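Local coordinates for protein catechol 2,3-dioxygenase (Pseudomonas sp. KL28, PDB 3HPY) that probably catalyses the iron-dependent extradiol cleavage of catechols by dioxygen to give 2-hydroxymuconic semialdehyde-type products, working as a homotetramer, at residues S114-E119 and I203-Y208. Residues are numbered along the deposited sequence; the frame is centred on the assembly and turned at random.
Sequences SGHLIE and IAFVEY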
loop_
_atom_site.group_PDB
_atom_site.type_symbol
_atom_site.label_atom_id
_atom_site.label_comp_id
_atom_site.label_asym_id
_atom_site.label_seq_id
_atom_site.Cartn_x
_atom_site.Cartn_y
_atom_site.Cartn_z
ATOM N N SER C 114 -15.689 -13.497 34.126
ATOM C CA SER C 114 -16.176 -13.885 32.809
ATOM C C SER C 114 -15.917 -15.360 32.524
ATOM O O SER C 114 -16.294 -15.875 31.468
ATOM C CB SER C 114 -15.503 -13.025 31.735
ATOM O OG SER C 114 -14.087 -13.150 31.793
ATOM N N GLY C 115 -15.255 -16.032 33.462
ATOM C CA GLY C 115 -14.978 -17.446 33.303
ATOM C C GLY C 115 -13.662 -17.801 32.637
ATOM O O GLY C 115 -13.256 -18.963 32.675
ATOM N N HIS C 116 -12.989 -16.816 32.040
ATOM C CA HIS C 116 -11.720 -17.063 31.350
ATOM C C HIS C 116 -10.523 -17.118 32.277
ATOM O O HIS C 116 -10.411 -16.320 33.206
ATOM C CB HIS C 116 -11.460 -15.989 30.296
ATOM C CG HIS C 116 -12.641 -15.701 29.433
ATOM N ND1 HIS C 116 -13.631 -14.818 29.804
ATOM C CD2 HIS C 116 -13.031 -16.229 28.249
ATOM C CE1 HIS C 116 -14.580 -14.815 28.887
ATOM N NE2 HIS C 116 -14.241 -15.664 27.932
ATOM N N LEU C 117 -9.624 -18.057 32.004
ATOM C CA LEU C 117 -8.415 -18.214 32.799
ATOM C C LEU C 117 -7.314 -17.321 32.232
ATOM O O LEU C 117 -7.042 -17.346 31.036
ATOM C CB LEU C 117 -7.947 -19.669 32.779
ATOM C CG LEU C 117 -9.004 -20.737 33.070
ATOM C CD1 LEU C 117 -8.332 -22.093 33.188
ATOM C CD2 LEU C 117 -9.744 -20.398 34.348
ATOM N N ILE C 118 -6.685 -16.537 33.099
ATOM C CA ILE C 118 -5.616 -15.635 32.691
ATOM C C ILE C 118 -4.305 -16.079 33.330
ATOM O O ILE C 118 -4.293 -16.601 34.442
ATOM C CB ILE C 118 -5.925 -14.194 33.138
ATOM C CG1 ILE C 118 -7.339 -13.807 32.704
ATOM C CG2 ILE C 118 -4.913 -13.231 32.539
ATOM C CD1 ILE C 118 -7.532 -13.707 31.209
ATOM N N GLU C 119 -3.203 -15.879 32.620
ATOM C CA GLU C 119 -1.895 -16.256 33.132
ATOM C C GLU C 119 -0.934 -15.074 33.090
ATOM O O GLU C 119 -1.033 -14.220 32.218
ATOM C CB GLU C 119 -1.314 -17.412 32.312
ATOM C CG GLU C 119 -1.640 -18.798 32.848
ATOM C CD GLU C 119 -0.915 -19.887 32.093
ATOM O OE1 GLU C 119 0.171 -19.607 31.540
ATOM O OE2 GLU C 119 -1.417 -21.034 32.062
ATOM N N ILE C 203 -6.083 -6.569 24.813
ATOM C CA ILE C 203 -7.149 -7.529 25.056
ATOM C C ILE C 203 -8.498 -6.816 25.103
ATOM O O ILE C 203 -8.575 -5.629 25.452
ATOM C CB ILE C 203 -6.905 -8.293 26.390
ATOM C CG1 ILE C 203 -7.850 -9.495 26.493
ATOM C CG2 ILE C 203 -7.097 -7.352 27.572
ATOM C CD1 ILE C 203 -7.466 -10.480 27.604
ATOM N N ALA C 204 -9.561 -7.528 24.732
ATOM C CA ALA C 204 -10.905 -6.947 24.752
ATOM C C ALA C 204 -11.912 -7.977 25.235
ATOM O O ALA C 204 -11.671 -9.177 25.139
ATOM C CB ALA C 204 -11.299 -6.444 23.362
ATOM N N PHE C 205 -13.032 -7.487 25.763
ATOM C CA PHE C 205 -14.110 -8.331 26.288
ATOM C C PHE C 205 -15.471 -7.810 25.832
ATOM O O PHE C 205 -15.691 -6.596 25.726
ATOM C CB PHE C 205 -14.125 -8.354 27.828
ATOM C CG PHE C 205 -12.942 -9.035 28.454
ATOM C CD1 PHE C 205 -11.771 -8.328 28.721
ATOM C CD2 PHE C 205 -13.000 -10.380 28.789
ATOM C CE1 PHE C 205 -10.680 -8.954 29.311
ATOM C CE2 PHE C 205 -11.911 -11.016 29.380
ATOM C CZ PHE C 205 -10.748 -10.301 29.641
ATOM N N VAL C 206 -16.386 -8.735 25.573
ATOM C CA VAL C 206 -17.730 -8.368 25.163
ATOM C C VAL C 206 -18.711 -9.089 26.086
ATOM O O VAL C 206 -18.569 -10.288 26.329
ATOM C CB VAL C 206 -17.995 -8.765 23.703
ATOM C CG1 VAL C 206 -19.397 -8.354 23.297
ATOM C CG2 VAL C 206 -16.985 -8.091 22.796
ATOM N N GLU C 207 -19.686 -8.349 26.607
ATOM C CA GLU C 207 -20.684 -8.906 27.523
ATOM C C GLU C 207 -21.380 -10.092 26.876
ATOM O O GLU C 207 -21.911 -9.977 25.778
ATOM C CB GLU C 207 -21.720 -7.846 27.889
ATOM C CG GLU C 207 -22.647 -8.236 29.039
ATOM C CD GLU C 207 -21.948 -8.219 30.396
ATOM O OE1 GLU C 207 -21.340 -7.180 30.745
ATOM O OE2 GLU C 207 -22.013 -9.239 31.123
ATOM N N TYR C 208 -21.372 -11.230 27.560
ATOM C CA TYR C 208 -21.994 -12.429 27.026
ATOM C C TYR C 208 -22.456 -13.351 28.153
ATOM O O TYR C 208 -21.730 -13.571 29.120
ATOM C CB TYR C 208 -20.993 -13.162 26.141
ATOM C CG TYR C 208 -21.604 -14.213 25.254
ATOM C CD1 TYR C 208 -22.563 -13.871 24.302
ATOM C CD2 TYR C 208 -21.194 -15.542 25.335
ATOM C CE1 TYR C 208 -23.099 -14.831 23.446
ATOM C CE2 TYR C 208 -21.721 -16.509 24.486
ATOM C CZ TYR C 208 -22.672 -16.147 23.545
ATOM O OH TYR C 208 -23.189 -17.105 22.698
#
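Phe205 reaches from strand 203-207 to Ser114 and His116 in the turn leading into strand 117-121, and a single ring carbon does the touching. Its CE2 lies 3.9 Å from Ser114 OG and 4.2 Å from His116 ND1, both van der Waals approaches. The imidazole nitrogen sits at the edge of the phenyl ring, near its plane, while the serine oxygen comes in obliquely; the rings do not stack, and the two side chains run past one another in opposite directions. Alongside, the CD1 methyls of Ile118 and Ile203 face each other across the interface, 4.8 Å apart (CD1 to CD1), a looser apolar approach.

The polar bonding runs within the turn. Ser114 OG and His116 ND1 are 2.6 Å apart in a short hydrogen bond bridging Gly115. With chi1 at 58°, the serine hydroxyl is tucked between its own N and carbonyl carbon, turned toward the imidazole. On the far side of the imidazole, NE2 bonds to the carbonyl oxygen of Lys213, so both ring nitrogens are engaged and the rotation of the ring is fixed.

Helix 162-171 supplies further apolar cover through Val165 and Phe169, which touch Phe205. The contact thus joins the N-terminal and C-terminal halves of the extradiol dioxygenase, each built from vicinal-oxygen-chelate modules. The side chain of Phe205 is about 12 Å from the bound iron(III) ion, so the contact lies outside the metal site. Since Ser114 OG and His116 ND1 are bonded to each other and His116 NE2 to Lys213 in the C-terminal half, the phenyl edge can probably lie against them without burying polar atoms that lack a partner.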